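Local structure of fructose-bisphosphate aldolase (Slackia heliotrinireducens, 4MOZ) at residues 60-65 with 272-277; 38-43 with 75-80; 145-150 with 177-182; 173-178 with 202-207. The protein belongs to the DeoC/LacD family of aldolases, enzymes built as parallel, eight-stranded TIM barrels. All blocks are in the same frame, centred on the assembly; numbering follows the deposited sequence.

Contact 1 (60-65 with 272-277); sequences ISDSDP and NIHQRS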
loop_
_atom_site.group_PDB
_atom_site.type_symbol
_atom_site.label_atom_id
_atom_site.label_comp_id
_atom_site.label_asym_id
_atom_site.label_seq_id
_atom_site.Cartn_x
_atom_site.Cartn_y
_atom_site.Cartn_z
ATOM N N ILE C 60 1.627 -9.929 42.840
ATOM C CA ILE C 60 1.185 -11.130 42.130
ATOM C C ILE C 60 -0.186 -10.988 41.445
ATOM O O ILE C 60 -0.433 -11.618 40.419
ATOM C CB ILE C 60 1.244 -12.394 43.034
ATOM C CG1 ILE C 60 1.054 -13.677 42.210
ATOM C CG2 ILE C 60 0.247 -12.309 44.189
ATOM C CD1 ILE C 60 2.082 -13.871 41.109
ATOM N N SER C 61 -1.060 -10.145 41.993
ATOM C CA SER C 61 -2.377 -9.923 41.386
ATOM C C SER C 61 -2.306 -9.240 40.009
ATOM O O SER C 61 -3.238 -9.358 39.216
ATOM C CB SER C 61 -3.303 -9.150 42.335
ATOM O OG SER C 61 -2.803 -7.848 42.590
ATOM N N ASP C 62 -1.200 -8.550 39.725
ATOM C CA ASP C 62 -1.004 -7.883 38.425
ATOM C C ASP C 62 -0.752 -8.852 37.254
ATOM O O ASP C 62 -0.823 -8.460 36.083
ATOM C CB ASP C 62 0.127 -6.851 38.509
ATOM C CG ASP C 62 0.009 -5.758 37.453
ATOM O OD1 ASP C 62 -1.105 -5.538 36.923
ATOM O OD2 ASP C 62 1.033 -5.101 37.160
ATOM N N SER C 63 -0.467 -10.113 37.568
ATOM C CA SER C 63 -0.282 -11.124 36.533
ATOM C C SER C 63 -1.608 -11.570 35.897
ATOM O O SER C 63 -1.606 -12.196 34.846
ATOM C CB SER C 63 0.492 -12.323 37.079
ATOM O OG SER C 63 -0.251 -12.969 38.089
ATOM N N ASP C 64 -2.732 -11.245 36.528
ATOM C CA ASP C 64 -4.049 -11.497 35.941
ATOM C C ASP C 64 -4.579 -10.186 35.359
ATOM O O ASP C 64 -4.725 -9.208 36.082
ATOM C CB ASP C 64 -5.015 -12.051 37.002
ATOM C CG ASP C 64 -6.380 -12.457 36.431
ATOM O OD1 ASP C 64 -6.759 -12.043 35.314
ATOM O OD2 ASP C 64 -7.091 -13.208 37.127
ATOM N N PRO C 65 -4.863 -10.161 34.047
ATOM C CA PRO C 65 -5.346 -8.952 33.365
ATOM C C PRO C 65 -6.648 -8.368 33.920
ATOM O O PRO C 65 -6.880 -7.168 33.771
ATOM C CB PRO C 65 -5.561 -9.422 31.929
ATOM C CG PRO C 65 -4.614 -10.559 31.771
ATOM C CD PRO C 65 -4.614 -11.257 33.095
ATOM N N ASN C 272 2.513 2.377 37.721
ATOM C CA ASN C 272 2.554 2.861 39.095
ATOM C C ASN C 272 1.281 2.489 39.855
ATOM O O ASN C 272 1.316 2.253 41.062
ATOM C CB ASN C 272 2.798 4.369 39.150
ATOM C CG ASN C 272 3.402 4.814 40.475
ATOM O OD1 ASN C 272 3.859 3.994 41.275
ATOM N ND2 ASN C 272 3.412 6.117 40.710
ATOM N N ILE C 273 0.165 2.422 39.136
ATOM C CA ILE C 273 -1.085 1.950 39.716
ATOM C C ILE C 273 -1.146 0.419 39.750
ATOM O O ILE C 273 -1.227 -0.179 40.831
ATOM C CB ILE C 273 -2.315 2.503 38.963
ATOM C CG1 ILE C 273 -2.425 4.021 39.146
ATOM C CG2 ILE C 273 -3.582 1.812 39.443
ATOM C CD1 ILE C 273 -3.364 4.697 38.160
ATOM N N HIS C 274 -1.090 -0.214 38.575
ATOM C CA HIS C 274 -1.431 -1.632 38.475
ATOM C C HIS C 274 -0.439 -2.611 39.046
ATOM O O HIS C 274 -0.810 -3.741 39.335
ATOM C CB HIS C 274 -1.879 -2.029 37.061
ATOM C CG HIS C 274 -0.807 -1.894 35.999
ATOM N ND1 HIS C 274 0.300 -2.669 35.975
ATOM C CD2 HIS C 274 -0.730 -1.063 34.880
ATOM C CE1 HIS C 274 1.055 -2.335 34.914
ATOM N NE2 HIS C 274 0.423 -1.351 34.244
ATOM N N GLN C 275 0.810 -2.190 39.252
ATOM C CA GLN C 275 1.810 -3.057 39.908
ATOM C C GLN C 275 1.568 -3.260 41.413
ATOM O O GLN C 275 2.198 -4.117 42.042
ATOM C CB GLN C 275 3.231 -2.558 39.654
ATOM C CG GLN C 275 3.670 -2.730 38.209
ATOM C CD GLN C 275 5.062 -2.200 37.929
ATOM O OE1 GLN C 275 5.679 -1.548 38.770
ATOM N NE2 GLN C 275 5.562 -2.480 36.734
ATOM N N ARG C 276 0.652 -2.478 41.978
ATOM C CA ARG C 276 0.290 -2.581 43.389
ATOM C C ARG C 276 -0.868 -3.555 43.573
ATOM O O ARG C 276 -1.570 -3.881 42.612
ATOM C CB ARG C 276 -0.096 -1.203 43.937
ATOM C CG ARG C 276 1.035 -0.191 43.922
ATOM C CD ARG C 276 0.519 1.214 44.178
ATOM N NE ARG C 276 1.508 2.220 43.801
ATOM C CZ ARG C 276 2.420 2.740 44.620
ATOM N NH1 ARG C 276 3.270 3.645 44.161
ATOM N NH2 ARG C 276 2.488 2.364 45.890
ATOM N N SER C 277 -1.066 -4.012 44.808
ATOM C CA SER C 277 -2.215 -4.847 45.156
ATOM C C SER C 277 -3.501 -4.079 44.889
ATOM O O SER C 277 -3.499 -2.848 44.889
ATOM C CB SER C 277 -2.153 -5.256 46.629
ATOM O OG SER C 277 -2.331 -4.130 47.477
#
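D62 and H274 form a His-carboxylate hydrogen bond that ties a loop following the first barrel strand to the short helix following the last, and the pair illustrates how a compact polar centre can hold two otherwise loosely matched segments. H274 ND1 gives its hydrogen to D62 OD2 at 2.8 Å with an N-H...O angle of 154°. The oxygen sits at the ring edge, close to the imidazole plane, and is met on its syn side, yet carboxylate and ring are turned 42° against each other. D62 leaves the 3-10 turn 60-63 with CG trans to the backbone N (chi1 -156°), which carries its carboxylate to the histidine. Beyond the bond the ring also stacks with F53, and NE2 makes a weak hydrogen bond to Q44. Both residues are buried, and Q275 CG packs 3.7 Å from D62 OD2, adding an aliphatic flank to the carboxylate.

The other end of the contact is looser. S61 and S277 are partly exposed, and S61 OG comes no nearer than 4.0 Å to S277 CA; the hydroxyl is bonded instead to D59. On the side of 272-277 turned away from 60-65, R276, also salt-bridged to E280, reaches back side-on to N272, its NE 2.7 Å from N272 O and its NH1 3.0 Å from N272 OD1.

Contact 2 (38-43 with 75-80); sequences MLFACD and GVCGVM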
loop_
_atom_site.group_PDB
_atom_site.type_symbol
_atom_site.label_atom_id
_atom_site.label_comp_id
_atom_site.label_asym_id
_atom_site.label_seq_id
_atom_site.Cartn_x
_atom_site.Cartn_y
_atom_site.Cartn_z
HETATM N N MSE C 38 -7.979 12.406 33.916
HETATM C CA MSE C 38 -7.266 11.380 34.671
HETATM C C MSE C 38 -7.324 10.102 33.844
HETATM O O MSE C 38 -8.373 9.459 33.759
HETATM C CB MSE C 38 -7.899 11.175 36.054
HETATM C CG MSE C 38 -7.077 10.324 37.018
HETATM SE SE MSE C 38 -6.923 8.443 36.477
HETATM C CE MSE C 38 -6.167 7.707 38.126
ATOM N N LEU C 39 -6.201 9.751 33.223
ATOM C CA LEU C 39 -6.130 8.591 32.337
ATOM C C LEU C 39 -5.415 7.414 32.998
ATOM O O LEU C 39 -4.258 7.526 33.414
ATOM C CB LEU C 39 -5.450 8.966 31.009
ATOM C CG LEU C 39 -5.366 7.889 29.915
ATOM C CD1 LEU C 39 -5.509 8.499 28.530
ATOM C CD2 LEU C 39 -4.086 7.061 30.008
ATOM N N PHE C 40 -6.117 6.289 33.087
ATOM C CA PHE C 40 -5.536 5.047 33.578
ATOM C C PHE C 40 -5.075 4.218 32.374
ATOM O O PHE C 40 -5.893 3.674 31.618
ATOM C CB PHE C 40 -6.553 4.306 34.456
ATOM C CG PHE C 40 -6.082 2.971 34.980
ATOM C CD1 PHE C 40 -4.752 2.762 35.350
ATOM C CD2 PHE C 40 -6.991 1.926 35.142
ATOM C CE1 PHE C 40 -4.334 1.536 35.837
ATOM C CE2 PHE C 40 -6.579 0.693 35.638
ATOM C CZ PHE C 40 -5.248 0.500 35.985
ATOM N N ALA C 41 -3.754 4.157 32.197
ATOM C CA ALA C 41 -3.139 3.488 31.056
ATOM C C ALA C 41 -2.987 1.983 31.287
ATOM O O ALA C 41 -2.320 1.548 32.232
ATOM C CB ALA C 41 -1.793 4.128 30.733
ATOM N N CYS C 42 -3.612 1.200 30.412
ATOM C CA CYS C 42 -3.606 -0.260 30.507
ATOM C C CYS C 42 -3.198 -0.907 29.183
ATOM O O CYS C 42 -3.670 -1.990 28.840
ATOM C CB CYS C 42 -4.995 -0.762 30.919
ATOM S SG CYS C 42 -5.551 -0.191 32.540
ATOM N N ASP C 43 -2.312 -0.239 28.450
ATOM C CA ASP C 43 -1.909 -0.677 27.119
ATOM C C ASP C 43 -0.523 -1.334 27.094
ATOM O O ASP C 43 -0.061 -1.775 26.040
ATOM C CB ASP C 43 -1.939 0.512 26.154
ATOM C CG ASP C 43 -0.921 1.592 26.519
ATOM O OD1 ASP C 43 -0.845 1.977 27.707
ATOM O OD2 ASP C 43 -0.201 2.061 25.611
ATOM N N GLY C 75 -11.706 1.812 41.676
ATOM C CA GLY C 75 -11.037 3.086 41.889
ATOM C C GLY C 75 -11.795 4.217 41.225
ATOM O O GLY C 75 -12.917 4.037 40.751
ATOM N N VAL C 76 -11.185 5.393 41.203
ATOM C CA VAL C 76 -11.766 6.538 40.515
ATOM C C VAL C 76 -10.800 6.948 39.419
ATOM O O VAL C 76 -9.646 7.292 39.693
ATOM C CB VAL C 76 -12.071 7.723 41.475
ATOM C CG1 VAL C 76 -12.643 8.911 40.708
ATOM C CG2 VAL C 76 -13.043 7.300 42.568
ATOM N N CYS C 77 -11.274 6.874 38.177
ATOM C CA CYS C 77 -10.484 7.225 36.997
ATOM C C CYS C 77 -11.359 8.008 36.026
ATOM O O CYS C 77 -12.588 7.927 36.095
ATOM C CB CYS C 77 -9.960 5.962 36.298
ATOM S SG CYS C 77 -9.147 4.738 37.358
ATOM N N GLY C 78 -10.730 8.769 35.131
ATOM C CA GLY C 78 -11.448 9.472 34.073
ATOM C C GLY C 78 -11.742 8.489 32.960
ATOM O O GLY C 78 -12.907 8.175 32.689
ATOM N N VAL C 79 -10.676 8.002 32.321
ATOM C CA VAL C 79 -10.778 6.958 31.300
ATOM C C VAL C 79 -9.811 5.801 31.559
ATOM O O VAL C 79 -8.736 5.988 32.145
ATOM C CB VAL C 79 -10.533 7.486 29.858
ATOM C CG1 VAL C 79 -11.561 8.539 29.469
ATOM C CG2 VAL C 79 -9.115 8.018 29.688
HETATM N N MSE C 80 -10.215 4.606 31.142
HETATM C CA MSE C 80 -9.303 3.482 31.076
HETATM C C MSE C 80 -8.914 3.294 29.624
HETATM O O MSE C 80 -9.773 3.060 28.770
HETATM C CB MSE C 80 -9.953 2.212 31.611
HETATM C CG MSE C 80 -9.040 1.004 31.540
HETATM SE SE MSE C 80 -9.986 -0.632 31.952
HETATM C CE MSE C 80 -8.549 -1.910 31.650
#
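The F40 ring meets sulfur from both segments: C77 SG of 75-80 approaches it obliquely, 5.0 Å from the centroid and 47° off the ring normal, while C42 SG of its own segment stands 3.4 Å above one face, shifted toward the rim. M80 CG also comes in obliquely, 4.2 Å from F40 CD2. C77 and M80 were each modelled in two conformers, so their side-chain contacts, including M80 CE against C42 SG at 3.6 Å, describe one of the alternatives.

Beneath this packing the backbones pair as adjacent parallel strands, with L39 opposite V79 and F40 opposite M80. F40 N donates to V79 O at 2.8 Å, and V79 N to M38 O at 3.1 Å. M38 O also receives a weak bond from G78 N, so a single carbonyl is shared by two successive amides where the chain enters the strand. Selenomethionine M38 folds over at its second torsion (chi2 -67°), which lays SE against C77 CA, 3.8 Å away.

Alternation of side chains then sorts the two layers of the barrel. L39 CG and V79 CG2 meet at 3.8 Å on the inner face, where L39 also reaches L100 of strand 99-102. F40 and M80 face outward into helix 66-74, touching I71 and L68 respectively, and M38 packs on T285 and I288 of helix 278-294.

Contact 3 (145-150 with 177-182); sequences LYLGSE and IYPRGK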
loop_
_atom_site.group_PDB
_atom_site.type_symbol
_atom_site.label_atom_id
_atom_site.label_comp_id
_atom_site.label_asym_id
_atom_site.label_seq_id
_atom_site.Cartn_x
_atom_site.Cartn_y
_atom_site.Cartn_z
ATOM N N LEU C 145 2.506 8.421 18.469
ATOM C CA LEU C 145 3.389 8.837 17.373
ATOM C C LEU C 145 4.809 9.006 17.883
ATOM O O LEU C 145 5.024 9.669 18.898
ATOM C CB LEU C 145 2.945 10.167 16.758
ATOM C CG LEU C 145 1.595 10.286 16.061
ATOM C CD1 LEU C 145 0.535 10.787 17.034
ATOM C CD2 LEU C 145 1.730 11.232 14.877
ATOM N N TYR C 146 5.769 8.404 17.180
ATOM C CA TYR C 146 7.182 8.644 17.452
ATOM C C TYR C 146 7.719 9.625 16.420
ATOM O O TYR C 146 8.148 9.231 15.338
ATOM C CB TYR C 146 7.997 7.337 17.458
ATOM C CG TYR C 146 7.364 6.247 18.294
ATOM C CD1 TYR C 146 7.460 6.257 19.690
ATOM C CD2 TYR C 146 6.647 5.217 17.694
ATOM C CE1 TYR C 146 6.863 5.263 20.456
ATOM C CE2 TYR C 146 6.048 4.223 18.449
ATOM C CZ TYR C 146 6.156 4.248 19.824
ATOM O OH TYR C 146 5.551 3.253 20.561
ATOM N N LEU C 147 7.663 10.910 16.747
ATOM C CA LEU C 147 8.237 11.936 15.882
ATOM C C LEU C 147 9.737 11.728 15.804
ATOM O O LEU C 147 10.353 11.285 16.772
ATOM C CB LEU C 147 7.922 13.341 16.403
ATOM C CG LEU C 147 6.441 13.700 16.606
ATOM C CD1 LEU C 147 6.311 15.125 17.133
ATOM C CD2 LEU C 147 5.615 13.517 15.338
ATOM N N GLY C 148 10.314 12.015 14.642
ATOM C CA GLY C 148 11.751 11.867 14.446
ATOM C C GLY C 148 12.210 10.449 14.162
ATOM O O GLY C 148 13.392 10.222 13.911
ATOM N N SER C 149 11.287 9.489 14.224
ATOM C CA SER C 149 11.550 8.133 13.752
ATOM C C SER C 149 11.560 8.156 12.229
ATOM O O SER C 149 10.872 8.974 11.619
ATOM C CB SER C 149 10.464 7.169 14.238
ATOM O OG SER C 149 10.572 5.901 13.602
ATOM N N GLU C 150 12.318 7.255 11.613
ATOM C CA GLU C 150 12.282 7.118 10.154
ATOM C C GLU C 150 10.909 6.672 9.643
ATOM O O GLU C 150 10.628 6.779 8.454
ATOM C CB GLU C 150 13.391 6.187 9.660
ATOM C CG GLU C 150 14.763 6.837 9.750
ATOM C CD GLU C 150 15.875 6.010 9.142
ATOM O OE1 GLU C 150 15.594 4.927 8.583
ATOM O OE2 GLU C 150 17.037 6.458 9.228
ATOM N N ILE C 177 2.596 11.330 22.298
ATOM C CA ILE C 177 3.637 11.758 21.377
ATOM C C ILE C 177 5.008 11.700 22.035
ATOM O O ILE C 177 5.348 12.543 22.866
ATOM C CB ILE C 177 3.348 13.138 20.746
ATOM C CG1 ILE C 177 1.974 13.127 20.053
ATOM C CG2 ILE C 177 4.445 13.489 19.753
ATOM C CD1 ILE C 177 1.694 14.311 19.144
ATOM N N TYR C 178 5.770 10.675 21.661
ATOM C CA TYR C 178 7.099 10.439 22.198
ATOM C C TYR C 178 8.125 10.497 21.079
ATOM O O TYR C 178 8.359 9.494 20.407
ATOM C CB TYR C 178 7.173 9.062 22.853
ATOM C CG TYR C 178 6.224 8.832 24.003
ATOM C CD1 TYR C 178 6.127 9.743 25.057
ATOM C CD2 TYR C 178 5.450 7.677 24.058
ATOM C CE1 TYR C 178 5.269 9.518 26.118
ATOM C CE2 TYR C 178 4.592 7.443 25.116
ATOM C CZ TYR C 178 4.509 8.363 26.140
ATOM O OH TYR C 178 3.658 8.120 27.189
ATOM N N PRO C 179 8.736 11.673 20.859
ATOM C CA PRO C 179 9.797 11.723 19.859
ATOM C C PRO C 179 10.878 10.694 20.175
ATOM O O PRO C 179 11.506 10.738 21.233
ATOM C CB PRO C 179 10.317 13.155 19.978
ATOM C CG PRO C 179 9.116 13.932 20.410
ATOM C CD PRO C 179 8.389 13.016 21.360
ATOM N N ARG C 180 11.052 9.745 19.267
ATOM C CA ARG C 180 11.960 8.634 19.484
ATOM C C ARG C 180 12.580 8.193 18.172
ATOM O O ARG C 180 11.905 8.101 17.144
ATOM C CB ARG C 180 11.234 7.457 20.141
ATOM C CG ARG C 180 12.164 6.352 20.628
ATOM C CD ARG C 180 11.422 5.322 21.470
ATOM N NE ARG C 180 10.827 5.927 22.660
ATOM C CZ ARG C 180 9.808 5.415 23.345
ATOM N NH1 ARG C 180 9.248 4.267 22.971
ATOM N NH2 ARG C 180 9.345 6.058 24.412
ATOM N N GLY C 181 13.873 7.912 18.224
ATOM C CA GLY C 181 14.599 7.467 17.055
ATOM C C GLY C 181 16.049 7.890 17.092
ATOM O O GLY C 181 16.451 8.718 17.909
ATOM N N LYS C 182 16.820 7.261 16.212
ATOM C CA LYS C 182 18.175 7.636 15.828
ATOM C C LYS C 182 18.394 9.159 15.846
ATOM O O LYS C 182 19.364 9.648 16.428
ATOM C CB LYS C 182 18.330 7.127 14.399
ATOM C CG LYS C 182 19.693 6.755 13.883
ATOM C CD LYS C 182 19.487 6.524 12.398
ATOM C CE LYS C 182 20.486 5.561 11.809
ATOM N NZ LYS C 182 19.941 5.002 10.544
#
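The L147 side chain, CD1 foremost, fits between I177 CG2 on one side and the P179 ring on the other: L147 CD1 lies 3.6 Å from I177 CG2, the two side chains crossing at a slant, and L147 CB is 4.2 Å from P179 CG. This is the side-chain relief of two loops that go on running parallel after their strands have ended.

Backbone bonds set the spacing. Y178 N donates to L145 O and R180 N to L147 O, each at 3.0 Å, a step of two residues that continues the strand register into the loops. The chain of 145-150 then bulges in a type II turn from Y146 to S149, with G148 at positive phi (81°). Facing it, G181 offers a bare backbone, and this absence of bulk lets the turn settle close; S149 CB presses to 3.4 Å from R180 O.

On another side the ring of Y146 runs alongside R180, both pointing the same way. Y146 CE1 overlies one face of the guanidinium, 3.6 Å from NH1, the planes 39° apart. The arginine turns at chi3 (-61°), which brings its guanidinium alongside the ring, and its NE is held in a salt bridge by E188. At the far end of the two segments E150 OE2 and K182 NZ make a long salt bridge of 3.5 Å, although E150 is also hydrogen-bonded to Q114 of a neighbouring subunit.

Helices close over the apolar ridge: L145 lies on L156 and A159 of helix 152-168, while L147 rests on V200, and I177 on A197 and A201, of helix 191-204.

Contact 4 (173-178 with 202-207); sequences VVLWIY and LCLGAD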
loop_
_atom_site.group_PDB
_atom_site.type_symbol
_atom_site.label_atom_id
_atom_site.label_comp_id
_atom_site.label_asym_id
_atom_site.label_seq_id
_atom_site.Cartn_x
_atom_site.Cartn_y
_atom_site.Cartn_z
ATOM N N VAL C 173 -10.067 12.364 21.295
ATOM C CA VAL C 173 -8.808 11.776 20.854
ATOM C C VAL C 173 -7.641 12.194 21.738
ATOM O O VAL C 173 -7.385 13.384 21.925
ATOM C CB VAL C 173 -8.480 12.135 19.390
ATOM C CG1 VAL C 173 -7.195 11.444 18.946
ATOM C CG2 VAL C 173 -9.630 11.747 18.470
ATOM N N VAL C 174 -6.940 11.198 22.268
ATOM C CA VAL C 174 -5.709 11.411 23.019
ATOM C C VAL C 174 -4.542 10.879 22.184
ATOM O O VAL C 174 -4.536 9.713 21.784
ATOM C CB VAL C 174 -5.727 10.686 24.387
ATOM C CG1 VAL C 174 -4.452 10.979 25.172
ATOM C CG2 VAL C 174 -6.961 11.073 25.200
ATOM N N LEU C 175 -3.562 11.737 21.918
ATOM C CA LEU C 175 -2.353 11.307 21.238
ATOM C C LEU C 175 -1.192 11.214 22.217
ATOM O O LEU C 175 -0.917 12.162 22.949
ATOM C CB LEU C 175 -2.005 12.257 20.091
ATOM C CG LEU C 175 -2.995 12.372 18.925
ATOM C CD1 LEU C 175 -2.499 13.402 17.920
ATOM C CD2 LEU C 175 -3.225 11.026 18.246
ATOM N N TRP C 176 -0.538 10.059 22.248
ATOM C CA TRP C 176 0.744 9.924 22.922
ATOM C C TRP C 176 1.776 10.357 21.938
ATOM O O TRP C 176 1.838 9.829 20.834
ATOM C CB TRP C 176 1.015 8.475 23.276
ATOM C CG TRP C 176 0.292 7.948 24.485
ATOM C CD1 TRP C 176 0.852 7.563 25.698
ATOM C CD2 TRP C 176 -1.149 7.684 24.624
ATOM N NE1 TRP C 176 -0.113 7.111 26.559
ATOM C CE2 TRP C 176 -1.336 7.154 25.978
ATOM C CE3 TRP C 176 -2.258 7.834 23.799
ATOM C CZ2 TRP C 176 -2.590 6.793 26.463
ATOM C CZ3 TRP C 176 -3.517 7.478 24.297
ATOM C CH2 TRP C 176 -3.678 6.963 25.599
ATOM N N ILE C 177 2.596 11.330 22.298
ATOM C CA ILE C 177 3.637 11.758 21.377
ATOM C C ILE C 177 5.008 11.700 22.035
ATOM O O ILE C 177 5.348 12.543 22.866
ATOM C CB ILE C 177 3.348 13.138 20.746
ATOM C CG1 ILE C 177 1.974 13.127 20.053
ATOM C CG2 ILE C 177 4.445 13.489 19.753
ATOM C CD1 ILE C 177 1.694 14.311 19.144
ATOM N N TYR C 178 5.770 10.675 21.661
ATOM C CA TYR C 178 7.099 10.439 22.198
ATOM C C TYR C 178 8.125 10.497 21.079
ATOM O O TYR C 178 8.359 9.494 20.407
ATOM C CB TYR C 178 7.173 9.062 22.853
ATOM C CG TYR C 178 6.224 8.832 24.003
ATOM C CD1 TYR C 178 6.127 9.743 25.057
ATOM C CD2 TYR C 178 5.450 7.677 24.058
ATOM C CE1 TYR C 178 5.269 9.518 26.118
ATOM C CE2 TYR C 178 4.592 7.443 25.116
ATOM C CZ TYR C 178 4.509 8.363 26.140
ATOM O OH TYR C 178 3.658 8.120 27.189
ATOM N N LEU C 202 -1.775 19.436 18.576
ATOM C CA LEU C 202 -2.750 20.470 18.219
ATOM C C LEU C 202 -2.990 20.519 16.710
ATOM O O LEU C 202 -4.140 20.535 16.260
ATOM C CB LEU C 202 -2.318 21.849 18.727
ATOM C CG LEU C 202 -3.196 23.034 18.282
ATOM C CD1 LEU C 202 -4.628 22.905 18.787
ATOM C CD2 LEU C 202 -2.600 24.350 18.741
ATOM N N CYS C 203 -1.904 20.527 15.938
ATOM C CA CYS C 203 -2.009 20.617 14.484
ATOM C C CYS C 203 -2.757 19.432 13.869
ATOM O O CYS C 203 -3.462 19.595 12.875
ATOM C CB CYS C 203 -0.633 20.783 13.853
ATOM S SG CYS C 203 0.151 22.348 14.304
ATOM N N LEU C 204 -2.607 18.250 14.463
ATOM C CA LEU C 204 -3.375 17.077 14.041
ATOM C C LEU C 204 -4.825 17.149 14.532
ATOM O O LEU C 204 -5.702 16.487 13.981
ATOM C CB LEU C 204 -2.702 15.778 14.505
ATOM C CG LEU C 204 -1.297 15.468 13.963
ATOM C CD1 LEU C 204 -0.666 14.309 14.717
ATOM C CD2 LEU C 204 -1.307 15.183 12.464
ATOM N N GLY C 205 -5.068 17.954 15.565
ATOM C CA GLY C 205 -6.425 18.213 16.048
ATOM C C GLY C 205 -6.848 17.418 17.267
ATOM O O GLY C 205 -8.047 17.282 17.534
ATOM N N ALA C 206 -5.873 16.900 18.014
ATOM C CA ALA C 206 -6.150 16.118 19.220
ATOM C C ALA C 206 -6.866 16.933 20.299
ATOM O O ALA C 206 -6.694 18.151 20.395
ATOM C CB ALA C 206 -4.866 15.520 19.778
ATOM N N ASP C 207 -7.677 16.250 21.099
ATOM C CA ASP C 207 -8.288 16.855 22.273
ATOM C C ASP C 207 -7.302 16.929 23.433
ATOM O O ASP C 207 -7.297 17.902 24.196
ATOM C CB ASP C 207 -9.524 16.063 22.672
ATOM C CG ASP C 207 -10.569 16.063 21.591
ATOM O OD1 ASP C 207 -11.033 17.163 21.215
ATOM O OD2 ASP C 207 -10.899 14.972 21.089
#
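One beta-alpha-beta unit of the barrel, strand 172-177, helix 191-204 and strand 208-210, is locked here at the start of its first strand, where V173 meets D207 just before the last. Two hydrogen bonds run in opposite senses between the same pair of residues. V173 N donates to D207 OD2 at 2.7 Å (145°), using the anti lone pair of the carboxylate, and D207 N returns a bond to V173 O at 3.0 Å, lying in the plane of that carbonyl. D207 can reach the strand's amide because its CG sits beside its own backbone N (chi1 -62°), which brings OD2 back alongside the chain.

This buried carboxylate is well supplied with partners. OD2 also accepts from H167 NE2, and OD1 is bonded to Y23 OH and salt-bridged to R89 of a neighbouring subunit, which would be expected to favour the charged form.

The apolar half of the contact centres on one methyl group. L175 CD1 is wedged between the end of the helix and the chain leaving it, 3.8 Å from L204 CD1 and 3.7 Å from A206 CB; the two leucines cross at about a right angle. Between those partners G205 ends the helix in a Schellman motif with positive phi (100°), turning the chain so that A206 points at the strand. Strand, helix and next parallel strand, joined here through a Schellman turn, form a beta-alpha-beta crossover, the repeating element of the TIM barrel.

How the contacts relate
The four contacts sample one barrel from rim to rim. Contacts 1 and 3 join segments that follow barrel strands, contact 4 the opposite end, where strand 172-177 begins; contacts 1 and 4 lie on opposite sides of the chain's centre, their own centres 28 Å apart. Contact 2 mediates. Its F40 CD1 packs 3.7 Å from I273 CD1 of contact 1, and its L39 CD1 reaches across the barrel interior to W176 CH2 of contact 4, 3.8 Å away. Contacts 3 and 4 share I177 and Y178, and a probable hydrogen bond of 2.8 Å links L145 N to W176 O. Both also touch the same neighbouring subunit, whereas contact 2 touches none.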